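Local coordinates for Sodium/calcium exchanger regulatory protein 1 (PDB 3PPT), which binds fatty acids such as palmitoleate and several phosphoinositides and, when phosphorylated, stimulates the squid optic-nerve sodium/calcium exchanger, at residues Lys21-Gly26 / Asp76-Lys81; Pro38-Lys43 / Gly110-Ile115; Ile51-Ser54 / Thr59-Ile62; Ile62-Thr65 / Glu69-Glu72. All blocks are in the same frame, centred on the assembly; numbering follows the deposited sequence.

Interaction 1: residues Lys21-Gly26 / Asp76-Lys81; sequences KAVGVG and DGRKIK. With PAM (palmitoleic acid), chain B.
Val23, in the last turn of helix 16-23, packs over one face of the guanidinium of Arg78 in a van der Waals contact between the helical lid and the turn joining strands 70-73 and 79-87. Its CB stands over the centre of that face, 3.6 Å from Arg78 CZ, with CG1 reaching toward NH1 and CG2 toward NE and NH2, and the two side chains cross at about a right angle. Asp76 fixes the rotation of that group, side-on: Arg78 NE makes a nearly straight bond (169°) to Asp76 OD2, 2.7 Å away in the guanidinium plane, while Arg78 NH2 meets Asp76 OD1 at 3.0 Å, somewhat tilted from it. A bend at chi3 (-71°) folds the arginine toward this carboxylate. In the fatty-acid-binding protein fold the helix-turn-helix lid and neighbouring strand turns frame the barrel's portal, and here the ion pair also borders the ligand: PAM C6 lies at the guanidinium edge, 3.7 Å from Arg78 NH2, and PAM C8 is 3.6 Å from Asp76 OD1. Thr74 OG1 hydrogen-bonds to Asp76 OD1 and to Arg78 N, bracing the turn. After the Schellman motif at Gly24, Val25 sets its CG2 against Asp76 OD2 at 3.6 Å.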
loop_
_atom_site.group_PDB
_atom_site.type_symbol
_atom_site.label_atom_id
_atom_site.label_comp_id
_atom_site.label_asym_id
_atom_site.label_seq_id
_atom_site.Cartn_x
_atom_site.Cartn_y
_atom_site.Cartn_z
ATOM N N LYS A 21 -10.696 -8.309 6.605
ATOM C CA LYS A 21 -11.273 -9.011 7.752
ATOM C C LYS A 21 -10.198 -9.331 8.788
ATOM O O LYS A 21 -10.425 -9.177 9.983
ATOM C CB LYS A 21 -11.992 -10.285 7.315
ATOM C CG LYS A 21 -13.311 -10.020 6.603
ATOM C CD LYS A 21 -13.988 -11.318 6.188
ATOM C CE LYS A 21 -15.297 -11.034 5.481
ATOM N NZ LYS A 21 -15.949 -12.286 5.014
ATOM N N ALA A 22 -9.016 -9.729 8.326
ATOM C CA ALA A 22 -7.939 -10.126 9.228
ATOM C C ALA A 22 -7.431 -8.941 10.042
ATOM O O ALA A 22 -7.004 -9.118 11.180
ATOM C CB ALA A 22 -6.808 -10.773 8.460
ATOM N N VAL A 23 -7.488 -7.733 9.482
ATOM C CA VAL A 23 -7.032 -6.566 10.239
ATOM C C VAL A 23 -8.174 -5.878 10.989
ATOM O O VAL A 23 -7.947 -4.915 11.713
ATOM C CB VAL A 23 -6.218 -5.545 9.391
ATOM C CG1 VAL A 23 -5.042 -6.234 8.720
ATOM C CG2 VAL A 23 -7.100 -4.841 8.361
ATOM N N GLY A 24 -9.396 -6.378 10.822
ATOM C CA GLY A 24 -10.513 -5.922 11.635
ATOM C C GLY A 24 -11.400 -4.847 11.029
ATOM O O GLY A 24 -12.153 -4.191 11.752
ATOM N N VAL A 25 -11.339 -4.657 9.712
ATOM C CA VAL A 25 -12.176 -3.641 9.067
ATOM C C VAL A 25 -13.650 -4.030 9.156
ATOM O O VAL A 25 -14.011 -5.180 8.918
ATOM C CB VAL A 25 -11.774 -3.420 7.591
ATOM C CG1 VAL A 25 -12.579 -2.287 6.983
ATOM C CG2 VAL A 25 -10.271 -3.138 7.489
ATOM N N GLY A 26 -14.494 -3.063 9.508
ATOM C CA GLY A 26 -15.915 -3.282 9.638
ATOM C C GLY A 26 -16.628 -3.456 8.314
ATOM O O GLY A 26 -16.094 -3.190 7.245
ATOM N N ASP A 76 -7.956 2.461 7.401
ATOM C CA ASP A 76 -9.054 2.008 8.242
ATOM C C ASP A 76 -8.907 2.449 9.698
ATOM O O ASP A 76 -9.782 2.170 10.516
ATOM C CB ASP A 76 -9.224 0.489 8.155
ATOM C CG ASP A 76 -7.969 -0.274 8.553
ATOM O OD1 ASP A 76 -6.886 -0.012 7.973
ATOM O OD2 ASP A 76 -8.061 -1.158 9.444
ATOM N N GLY A 77 -7.802 3.120 10.023
ATOM C CA GLY A 77 -7.634 3.751 11.319
ATOM C C GLY A 77 -6.770 3.045 12.347
ATOM O O GLY A 77 -6.807 3.405 13.516
ATOM N N ARG A 78 -5.979 2.061 11.931
ATOM C CA ARG A 78 -5.100 1.373 12.875
ATOM C C ARG A 78 -3.815 2.164 13.085
ATOM O O ARG A 78 -3.203 2.631 12.131
ATOM C CB ARG A 78 -4.769 -0.040 12.388
ATOM C CG ARG A 78 -5.935 -1.001 12.470
ATOM C CD ARG A 78 -5.641 -2.297 11.748
ATOM N NE ARG A 78 -5.619 -2.077 10.305
ATOM C CZ ARG A 78 -4.583 -2.300 9.501
ATOM N NH1 ARG A 78 -3.443 -2.807 9.968
ATOM N NH2 ARG A 78 -4.706 -2.036 8.210
ATOM N N LYS A 79 -3.394 2.294 14.336
ATOM C CA LYS A 79 -2.141 2.960 14.655
ATOM C C LYS A 79 -1.038 1.917 14.683
ATOM O O LYS A 79 -1.111 0.947 15.442
ATOM C CB LYS A 79 -2.236 3.654 16.017
ATOM C CG LYS A 79 -3.420 4.588 16.137
ATOM C CD LYS A 79 -3.275 5.782 15.211
ATOM C CE LYS A 79 -4.265 6.884 15.578
ATOM N NZ LYS A 79 -4.057 8.126 14.780
ATOM N N ILE A 80 -0.023 2.109 13.850
ATOM C CA ILE A 80 1.043 1.131 13.718
ATOM C C ILE A 80 2.408 1.810 13.637
ATOM O O ILE A 80 2.504 3.030 13.469
ATOM C CB ILE A 80 0.842 0.264 12.452
ATOM C CG1 ILE A 80 0.713 1.163 11.222
ATOM C CG2 ILE A 80 -0.393 -0.630 12.575
ATOM C CD1 ILE A 80 0.690 0.421 9.937
ATOM N N LYS A 81 3.457 1.006 13.774
ATOM C CA LYS A 81 4.823 1.469 13.595
ATOM C C LYS A 81 5.330 0.837 12.318
ATOM O O LYS A 81 5.289 -0.384 12.166
ATOM C CB LYS A 81 5.701 1.023 14.762
ATOM C CG LYS A 81 5.280 1.594 16.097
ATOM C CD LYS A 81 5.478 3.095 16.144
ATOM C CE LYS A 81 6.946 3.478 16.216
ATOM N NZ LYS A 81 7.126 4.888 16.672
HETATM C C1 PAM B . -4.171 -0.575 -1.682
HETATM O O1 PAM B . -3.386 0.405 -1.614
HETATM O O2 PAM B . -4.610 -0.987 -2.782
HETATM C C2 PAM B . -4.612 -1.296 -0.419
HETATM C C3 PAM B . -4.240 -0.568 0.866
HETATM C C4 PAM B . -4.770 -1.316 2.087
HETATM C C5 PAM B . -4.527 -0.500 3.356
HETATM C C6 PAM B . -4.990 -1.176 4.643
HETATM C C7 PAM B . -6.467 -1.549 4.611
HETATM C C8 PAM B . -7.344 -0.315 4.449
HETATM C C9 PAM B . -8.794 -0.723 4.385
HETATM C C10 PAM B . -9.773 0.171 4.229
HETATM C C11 PAM B . -9.504 1.651 4.099
HETATM C C12 PAM B . -10.039 2.141 2.762
HETATM C C13 PAM B . -8.922 2.426 1.773
HETATM C C14 PAM B . -8.182 3.704 2.147
HETATM C C15 PAM B . -7.148 4.039 1.082
HETATM C C16 PAM B . -7.135 5.518 0.782
#

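Interaction 2: residues Pro38-Lys43 / Gly110-Ile115; sequences PTQEIK and GKMHMI. With PAM (palmitoleic acid), chain B.
Gln40 and Met114 meet across the barrel interior beside the carboxylate of the bound fatty acid. Gln40 NE2 gives a weak hydrogen bond to Met114 SD (3.4 Å, 150°), their side chains crossing at about a right angle, and the same nitrogen lies 2.9 Å from PAM O1. The sulfur is also near that oxygen, with Met114 SD 3.5 Å from PAM O1. Over one face of the amide, Met112 CE comes to 3.6 Å from Gln40 OE1; Met112 is extended until chi3 (66°), where a bend turns the methyl toward the amide. Two residues on from Gln40, Ile42 CD1 touches Met112 SD at 4.0 Å. Arg105 NE hydrogen-bonds to Gln40 OE1 and so orients the amide, with Tyr127 OH a weaker partner of NE2. A leucine in place of Gln40 would probably leave Arg105 NE without this acceptor and set an apolar group against the fatty-acid carboxylate. The axes of strand segments 39-43 and 111-115 run at 103° to each other and stay too far apart for backbone pairing, so side chains alone bridge them. Such facing walls, with Arg125 and Tyr127 binding the carboxylate, form the anion end of a fatty-acid-binding protein cavity.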
loop_
_atom_site.group_PDB
_atom_site.type_symbol
_atom_site.label_atom_id
_atom_site.label_comp_id
_atom_site.label_asym_id
_atom_site.label_seq_id
_atom_site.Cartn_x
_atom_site.Cartn_y
_atom_site.Cartn_z
ATOM N N PRO A 38 -8.674 2.662 -6.210
ATOM C CA PRO A 38 -7.733 3.665 -5.709
ATOM C C PRO A 38 -6.629 4.021 -6.685
ATOM O O PRO A 38 -6.240 3.225 -7.554
ATOM C CB PRO A 38 -7.112 2.979 -4.491
ATOM C CG PRO A 38 -7.287 1.516 -4.763
ATOM C CD PRO A 38 -8.609 1.408 -5.442
ATOM N N THR A 39 -6.114 5.230 -6.517
ATOM C CA THR A 39 -4.863 5.608 -7.147
ATOM C C THR A 39 -3.781 5.677 -6.078
ATOM O O THR A 39 -4.058 5.982 -4.911
ATOM C CB THR A 39 -4.934 6.968 -7.839
ATOM O OG1 THR A 39 -5.191 7.993 -6.868
ATOM C CG2 THR A 39 -6.018 6.952 -8.919
ATOM N N GLN A 40 -2.547 5.421 -6.489
ATOM C CA GLN A 40 -1.388 5.692 -5.649
ATOM C C GLN A 40 -0.467 6.631 -6.399
ATOM O O GLN A 40 -0.171 6.422 -7.586
ATOM C CB GLN A 40 -0.638 4.415 -5.276
ATOM C CG GLN A 40 -1.405 3.544 -4.285
ATOM C CD GLN A 40 -0.582 2.377 -3.761
ATOM O OE1 GLN A 40 0.646 2.465 -3.674
ATOM N NE2 GLN A 40 -1.254 1.282 -3.390
ATOM N N GLU A 41 -0.001 7.655 -5.700
ATOM C CA GLU A 41 0.987 8.564 -6.246
ATOM C C GLU A 41 2.211 8.499 -5.372
ATOM O O GLU A 41 2.149 8.777 -4.171
ATOM C CB GLU A 41 0.423 9.964 -6.302
ATOM C CG GLU A 41 -0.590 10.078 -7.397
ATOM C CD GLU A 41 -1.363 11.356 -7.332
ATOM O OE1 GLU A 41 -2.211 11.462 -6.425
ATOM O OE2 GLU A 41 -1.125 12.244 -8.187
ATOM N N ILE A 42 3.316 8.097 -5.985
ATOM C CA ILE A 42 4.535 7.813 -5.255
ATOM C C ILE A 42 5.607 8.777 -5.729
ATOM O O ILE A 42 5.839 8.929 -6.935
ATOM C CB ILE A 42 4.963 6.346 -5.508
ATOM C CG1 ILE A 42 3.858 5.392 -5.023
ATOM C CG2 ILE A 42 6.325 6.040 -4.873
ATOM C CD1 ILE A 42 4.150 3.922 -5.257
ATOM N N LYS A 43 6.227 9.452 -4.771
ATOM C CA LYS A 43 7.323 10.370 -5.050
ATOM C C LYS A 43 8.561 9.890 -4.321
ATOM O O LYS A 43 8.470 9.397 -3.190
ATOM C CB LYS A 43 6.966 11.781 -4.593
ATOM C CG LYS A 43 5.817 12.382 -5.374
ATOM C CD LYS A 43 5.262 13.619 -4.694
ATOM C CE LYS A 43 4.056 14.141 -5.444
ATOM N NZ LYS A 43 4.460 14.853 -6.681
ATOM N N GLY A 110 5.893 -3.601 -16.250
ATOM C CA GLY A 110 5.260 -2.290 -16.346
ATOM C C GLY A 110 4.169 -1.967 -15.334
ATOM O O GLY A 110 3.708 -0.834 -15.256
ATOM N N LYS A 111 3.771 -2.972 -14.565
ATOM C CA LYS A 111 2.672 -2.888 -13.602
ATOM C C LYS A 111 3.149 -3.016 -12.172
ATOM O O LYS A 111 4.064 -3.779 -11.885
ATOM C CB LYS A 111 1.644 -3.962 -13.889
ATOM C CG LYS A 111 1.033 -3.762 -15.244
ATOM C CD LYS A 111 -0.227 -4.534 -15.435
ATOM C CE LYS A 111 -0.792 -4.215 -16.808
ATOM N NZ LYS A 111 -1.840 -5.170 -17.173
ATOM N N MET A 112 2.530 -2.259 -11.274
ATOM C CA MET A 112 2.915 -2.340 -9.874
ATOM C C MET A 112 2.146 -3.454 -9.200
ATOM O O MET A 112 0.915 -3.430 -9.160
ATOM C CB MET A 112 2.670 -1.011 -9.167
ATOM C CG MET A 112 3.062 -1.064 -7.695
ATOM S SD MET A 112 2.903 0.489 -6.774
ATOM C CE MET A 112 1.130 0.747 -6.779
ATOM N N HIS A 113 2.880 -4.440 -8.697
ATOM C CA HIS A 113 2.298 -5.508 -7.898
ATOM C C HIS A 113 2.449 -5.149 -6.437
ATOM O O HIS A 113 3.565 -4.996 -5.946
ATOM C CB HIS A 113 3.012 -6.833 -8.160
ATOM C CG HIS A 113 2.766 -7.378 -9.526
ATOM N ND1 HIS A 113 2.292 -8.656 -9.741
ATOM C CD2 HIS A 113 2.902 -6.815 -10.746
ATOM C CE1 HIS A 113 2.165 -8.858 -11.039
ATOM N NE2 HIS A 113 2.523 -7.754 -11.673
ATOM N N MET A 114 1.314 -5.002 -5.759
ATOM C CA MET A 114 1.293 -4.753 -4.330
ATOM C C MET A 114 0.783 -6.010 -3.642
ATOM O O MET A 114 -0.335 -6.450 -3.894
ATOM C CB MET A 114 0.412 -3.549 -4.000
ATOM C CG MET A 114 0.463 -3.177 -2.531
ATOM S SD MET A 114 -0.763 -1.899 -2.160
ATOM C CE MET A 114 -0.396 -1.572 -0.433
ATOM N N ILE A 115 1.623 -6.599 -2.792
ATOM C CA ILE A 115 1.257 -7.807 -2.064
ATOM C C ILE A 115 1.116 -7.463 -0.594
ATOM O O ILE A 115 2.024 -6.889 0.007
ATOM C CB ILE A 115 2.292 -8.927 -2.260
ATOM C CG1 ILE A 115 2.417 -9.262 -3.750
ATOM C CG2 ILE A 115 1.895 -10.164 -1.479
ATOM C CD1 ILE A 115 3.498 -10.261 -4.075
HETATM C C1 PAM B . -4.171 -0.575 -1.682
HETATM O O1 PAM B . -3.386 0.405 -1.614
HETATM O O2 PAM B . -4.610 -0.987 -2.782
HETATM C C2 PAM B . -4.612 -1.296 -0.419
HETATM C C3 PAM B . -4.240 -0.568 0.866
HETATM C C4 PAM B . -4.770 -1.316 2.087
HETATM C C5 PAM B . -4.527 -0.500 3.356
HETATM C C6 PAM B . -4.990 -1.176 4.643
HETATM C C7 PAM B . -6.467 -1.549 4.611
HETATM C C8 PAM B . -7.344 -0.315 4.449
HETATM C C9 PAM B . -8.794 -0.723 4.385
HETATM C C10 PAM B . -9.773 0.171 4.229
HETATM C C11 PAM B . -9.504 1.651 4.099
HETATM C C12 PAM B . -10.039 2.141 2.762
HETATM C C13 PAM B . -8.922 2.426 1.773
HETATM C C14 PAM B . -8.182 3.704 2.147
HETATM C C15 PAM B . -7.148 4.039 1.082
HETATM C C16 PAM B . -7.135 5.518 0.782
#

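Interaction 3: residues Ile51-Ser54 / Thr59-Ile62; sequences IKTS and TTDI. With PAM (palmitoleic acid), chain B.
Lys52 and Asp61 form a salt bridge between adjacent strands, Lys52 NZ lying 2.6 Å from Asp61 OD1 in one of the two conformers of Asp61. The side chains run alongside each other, and bends at chi3 (-66°) and chi4 (-69°) curl the amine round to the syn side of OD1, slightly out of the carboxylate plane. An alanine in place of Lys52 is likely to leave Asp61 without this charged mate and strip the cover from Thr59 CG2, which packs on Lys52 CG at 3.8 Å. Backbone bonds tie two hydrogen-bonded pairs: Ile51 N to Ile62 O and its reciprocal, and Thr53 N to Thr60 O (2.9 Å) and its reciprocal. Together they make the antiparallel beta hairpin of strands 48-54 and 59-65, part of the barrel wall. On the face bearing Thr53 and Thr60, one water joins both hydroxyls, at 2.8 Å from Thr53 OG1 and 2.8 Å from Thr60 OG1, and donates to Ile51 O. With chi1 at 58°, Thr60 OG1 is swung against Thr53 CB, 3.4 Å away. Ile51 CB packs on Ile62 CG1 farther along this face, while the fatty-acid tail ends near the turn end of the hairpin, PAM C16 lying 3.9 Å from Thr53 CG2.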
loop_
_atom_site.group_PDB
_atom_site.type_symbol
_atom_site.label_atom_id
_atom_site.label_comp_id
_atom_site.label_asym_id
_atom_site.label_seq_id
_atom_site.Cartn_x
_atom_site.Cartn_y
_atom_site.Cartn_z
ATOM N N ILE A 51 3.813 8.514 -0.336
ATOM C CA ILE A 51 2.791 7.748 -1.040
ATOM C C ILE A 51 1.421 8.261 -0.647
ATOM O O ILE A 51 1.050 8.235 0.532
ATOM C CB ILE A 51 2.858 6.244 -0.706
ATOM C CG1 ILE A 51 4.250 5.681 -1.003
ATOM C CG2 ILE A 51 1.798 5.484 -1.492
ATOM C CD1 ILE A 51 4.369 4.190 -0.762
ATOM N N LYS A 52 0.681 8.743 -1.642
ATOM C CA LYS A 52 -0.697 9.185 -1.453
ATOM C C LYS A 52 -1.619 8.164 -2.095
ATOM O O LYS A 52 -1.518 7.896 -3.296
ATOM C CB LYS A 52 -0.928 10.570 -2.082
ATOM C CG LYS A 52 -2.383 11.033 -1.963
ATOM C CD LYS A 52 -2.667 12.339 -2.712
ATOM C CE LYS A 52 -1.931 13.510 -2.124
ATOM N NZ LYS A 52 -2.445 13.882 -0.781
ATOM N N THR A 53 -2.518 7.594 -1.297
ATOM C CA THR A 53 -3.495 6.638 -1.814
ATOM C C THR A 53 -4.860 7.281 -1.717
ATOM O O THR A 53 -5.288 7.645 -0.623
ATOM C CB THR A 53 -3.494 5.309 -1.024
ATOM O OG1 THR A 53 -2.155 4.788 -0.978
ATOM C CG2 THR A 53 -4.407 4.293 -1.692
ATOM N N SER A 54 -5.526 7.432 -2.860
ATOM C CA SER A 54 -6.766 8.212 -2.938
ATOM C C SER A 54 -7.946 7.370 -3.397
ATOM O O SER A 54 -7.815 6.562 -4.314
ATOM C CB SER A 54 -6.597 9.368 -3.937
ATOM O OG SER A 54 -5.506 10.226 -3.627
ATOM N N THR A 59 -8.544 9.277 1.795
ATOM C CA THR A 59 -7.177 9.381 1.285
ATOM C C THR A 59 -6.192 9.174 2.420
ATOM O O THR A 59 -6.416 9.651 3.537
ATOM C CB THR A 59 -6.943 10.757 0.652
ATOM O OG1 THR A 59 -7.735 10.854 -0.531
ATOM C CG2 THR A 59 -5.480 10.964 0.262
ATOM N N THR A 60 -5.127 8.426 2.152
ATOM C CA THR A 60 -4.016 8.321 3.084
ATOM C C THR A 60 -2.778 8.945 2.470
ATOM O O THR A 60 -2.581 8.915 1.252
ATOM C CB THR A 60 -3.692 6.863 3.455
ATOM O OG1 THR A 60 -3.384 6.115 2.271
ATOM C CG2 THR A 60 -4.864 6.236 4.172
ATOM N N ASP A 61 -1.951 9.510 3.337
ATOM C CA ASP A 61 -0.683 10.086 2.947
ATOM C C ASP A 61 0.362 9.636 3.930
ATOM O O ASP A 61 0.177 9.755 5.146
ATOM C CB ASP A 61 -0.753 11.607 2.996
ATOM C CG ASP A 61 -1.592 12.172 1.904
ATOM O OD1 ASP A 61 -1.110 12.190 0.755
ATOM O OD2 ASP A 61 -2.728 12.597 2.194
ATOM N N ILE A 62 1.472 9.130 3.418
ATOM C CA ILE A 62 2.604 8.871 4.278
ATOM C C ILE A 62 3.867 9.410 3.635
ATOM O O ILE A 62 3.988 9.470 2.404
ATOM C CB ILE A 62 2.776 7.371 4.607
ATOM C CG1 ILE A 62 3.029 6.553 3.339
ATOM C CG2 ILE A 62 1.577 6.836 5.385
ATOM C CD1 ILE A 62 3.332 5.090 3.609
HETATM C C1 PAM B . -4.171 -0.575 -1.682
HETATM O O1 PAM B . -3.386 0.405 -1.614
HETATM O O2 PAM B . -4.610 -0.987 -2.782
HETATM C C2 PAM B . -4.612 -1.296 -0.419
HETATM C C3 PAM B . -4.240 -0.568 0.866
HETATM C C4 PAM B . -4.770 -1.316 2.087
HETATM C C5 PAM B . -4.527 -0.500 3.356
HETATM C C6 PAM B . -4.990 -1.176 4.643
HETATM C C7 PAM B . -6.467 -1.549 4.611
HETATM C C8 PAM B . -7.344 -0.315 4.449
HETATM C C9 PAM B . -8.794 -0.723 4.385
HETATM C C10 PAM B . -9.773 0.171 4.229
HETATM C C11 PAM B . -9.504 1.651 4.099
HETATM C C12 PAM B . -10.039 2.141 2.762
HETATM C C13 PAM B . -8.922 2.426 1.773
HETATM C C14 PAM B . -8.182 3.704 2.147
HETATM C C15 PAM B . -7.148 4.039 1.082
HETATM C C16 PAM B . -7.135 5.518 0.782
HETATM O O HOH W 1 -0.880 6.163 1.108
#

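Interaction 4: residues Ile62-Thr65 / Glu69-Glu72; sequences ISFT and EFDE
Phe70 lays one ring face against the CB of Phe64, bridging two strands that do not pair. Phe64 CB sits 3.7 Å from the Phe70 ring centroid and 25° off the normal, a CH-pi contact displaced toward the CE2 side of the ring; the closest approach is Phe64 CB to Phe70 CE2, 3.4 Å. The two ring planes are nearly parallel, at 9°, but slid so far apart (centroids 5.4 Å) that they hardly overlap. A chi1 of 54° turns the Phe64 ring away from strand 70-73 and toward Trp49, leaving its CB to meet Phe70. The Ser63 carbonyl oxygen lies over the same Phe70 ring, near its rim, and Ile62 CB touches Phe70 CE1 more loosely. Two residues on, Glu72 extends past Ile62, its CG 4.0 Å from Ile62 CG2. The polar end is held elsewhere: Glu72 OE1 takes hydrogen bonds from Gln93 and Gln95 and pairs with Thr82 OG1. The axes of the two strand segments come no nearer than 8.6 Å, and each strand finds its backbone partners on its far side, Ile51 and Trp49 for one, Thr82 and Ile80 for the other. This is the side-chain-filled gap between the fourth and fifth strands of fatty-acid-binding protein barrels.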
loop_
_atom_site.group_PDB
_atom_site.type_symbol
_atom_site.label_atom_id
_atom_site.label_comp_id
_atom_site.label_asym_id
_atom_site.label_seq_id
_atom_site.Cartn_x
_atom_site.Cartn_y
_atom_site.Cartn_z
ATOM N N ILE A 62 1.472 9.130 3.418
ATOM C CA ILE A 62 2.604 8.871 4.278
ATOM C C ILE A 62 3.867 9.410 3.635
ATOM O O ILE A 62 3.988 9.470 2.404
ATOM C CB ILE A 62 2.776 7.371 4.607
ATOM C CG1 ILE A 62 3.029 6.553 3.339
ATOM C CG2 ILE A 62 1.577 6.836 5.385
ATOM C CD1 ILE A 62 3.332 5.090 3.609
ATOM N N SER A 63 4.805 9.835 4.472
ATOM C CA SER A 63 6.132 10.193 3.995
ATOM C C SER A 63 7.142 9.633 4.977
ATOM O O SER A 63 6.893 9.589 6.183
ATOM C CB SER A 63 6.303 11.707 3.779
ATOM O OG SER A 63 6.076 12.456 4.957
ATOM N N PHE A 64 8.264 9.165 4.447
ATOM C CA PHE A 64 9.228 8.436 5.249
ATOM C C PHE A 64 10.597 8.443 4.624
ATOM O O PHE A 64 10.768 8.778 3.457
ATOM C CB PHE A 64 8.760 6.980 5.471
ATOM C CG PHE A 64 8.437 6.229 4.194
ATOM C CD1 PHE A 64 9.425 5.509 3.526
ATOM C CD2 PHE A 64 7.151 6.242 3.668
ATOM C CE1 PHE A 64 9.133 4.809 2.370
ATOM C CE2 PHE A 64 6.852 5.544 2.501
ATOM C CZ PHE A 64 7.842 4.829 1.850
ATOM N N THR A 65 11.571 8.068 5.439
ATOM C CA THR A 65 12.933 7.841 4.999
ATOM C C THR A 65 13.164 6.339 5.052
ATOM O O THR A 65 12.822 5.700 6.043
ATOM C CB THR A 65 13.931 8.524 5.954
ATOM O OG1 THR A 65 13.620 9.920 6.052
ATOM C CG2 THR A 65 15.367 8.341 5.459
ATOM N N GLU A 69 12.074 3.953 11.197
ATOM C CA GLU A 69 10.776 3.656 11.787
ATOM C C GLU A 69 9.945 4.935 11.906
ATOM O O GLU A 69 10.482 5.997 12.243
ATOM C CB GLU A 69 11.016 3.044 13.167
ATOM C CG GLU A 69 9.842 2.349 13.816
ATOM C CD GLU A 69 10.199 1.825 15.204
ATOM O OE1 GLU A 69 11.273 2.198 15.733
ATOM O OE2 GLU A 69 9.414 1.041 15.773
ATOM N N PHE A 70 8.649 4.846 11.619
ATOM C CA PHE A 70 7.768 6.004 11.767
ATOM C C PHE A 70 6.350 5.594 12.156
ATOM O O PHE A 70 5.945 4.455 11.941
ATOM C CB PHE A 70 7.767 6.865 10.492
ATOM C CG PHE A 70 7.155 6.188 9.286
ATOM C CD1 PHE A 70 5.867 6.501 8.877
ATOM C CD2 PHE A 70 7.872 5.256 8.556
ATOM C CE1 PHE A 70 5.302 5.883 7.763
ATOM C CE2 PHE A 70 7.311 4.628 7.449
ATOM C CZ PHE A 70 6.026 4.945 7.052
ATOM N N ASP A 71 5.603 6.526 12.743
ATOM C CA ASP A 71 4.206 6.277 13.089
ATOM C C ASP A 71 3.315 6.390 11.866
ATOM O O ASP A 71 3.380 7.377 11.135
ATOM C CB ASP A 71 3.729 7.288 14.134
ATOM C CG ASP A 71 4.455 7.149 15.445
ATOM O OD1 ASP A 71 4.686 6.002 15.862
ATOM O OD2 ASP A 71 4.789 8.185 16.052
ATOM N N GLU A 72 2.479 5.380 11.655
ATOM C CA GLU A 72 1.524 5.384 10.555
ATOM C C GLU A 72 0.123 5.106 11.089
ATOM O O GLU A 72 -0.058 4.304 12.001
ATOM C CB GLU A 72 1.914 4.327 9.492
ATOM C CG GLU A 72 0.935 4.218 8.314
ATOM C CD GLU A 72 1.290 3.146 7.273
ATOM O OE1 GLU A 72 2.288 2.412 7.431
ATOM O OE2 GLU A 72 0.544 3.039 6.278
#

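In the fold
From the N terminus, the turn after helix 16-23 meets, some 50 residues later, the turn at 76-78, and interaction 1 closes that loop between lid and barrel. Interaction 2 starts inside it, at strand 39-45, but ends beyond it on strand 111-118, so the two cross; their centres lie about 20 Å apart, on opposite sides of the chain's centre. Interactions 3 and 4 are short closures nested within both loops, and share Ile62 on strand 59-65. Backbone bonds join strand 48-54 to strand 39-45, linking interactions 3 and 2, and strand 70-73 to 79-87, linking 4 and 1. Palmitoleic acid is touched by interactions 1, 2 and 3.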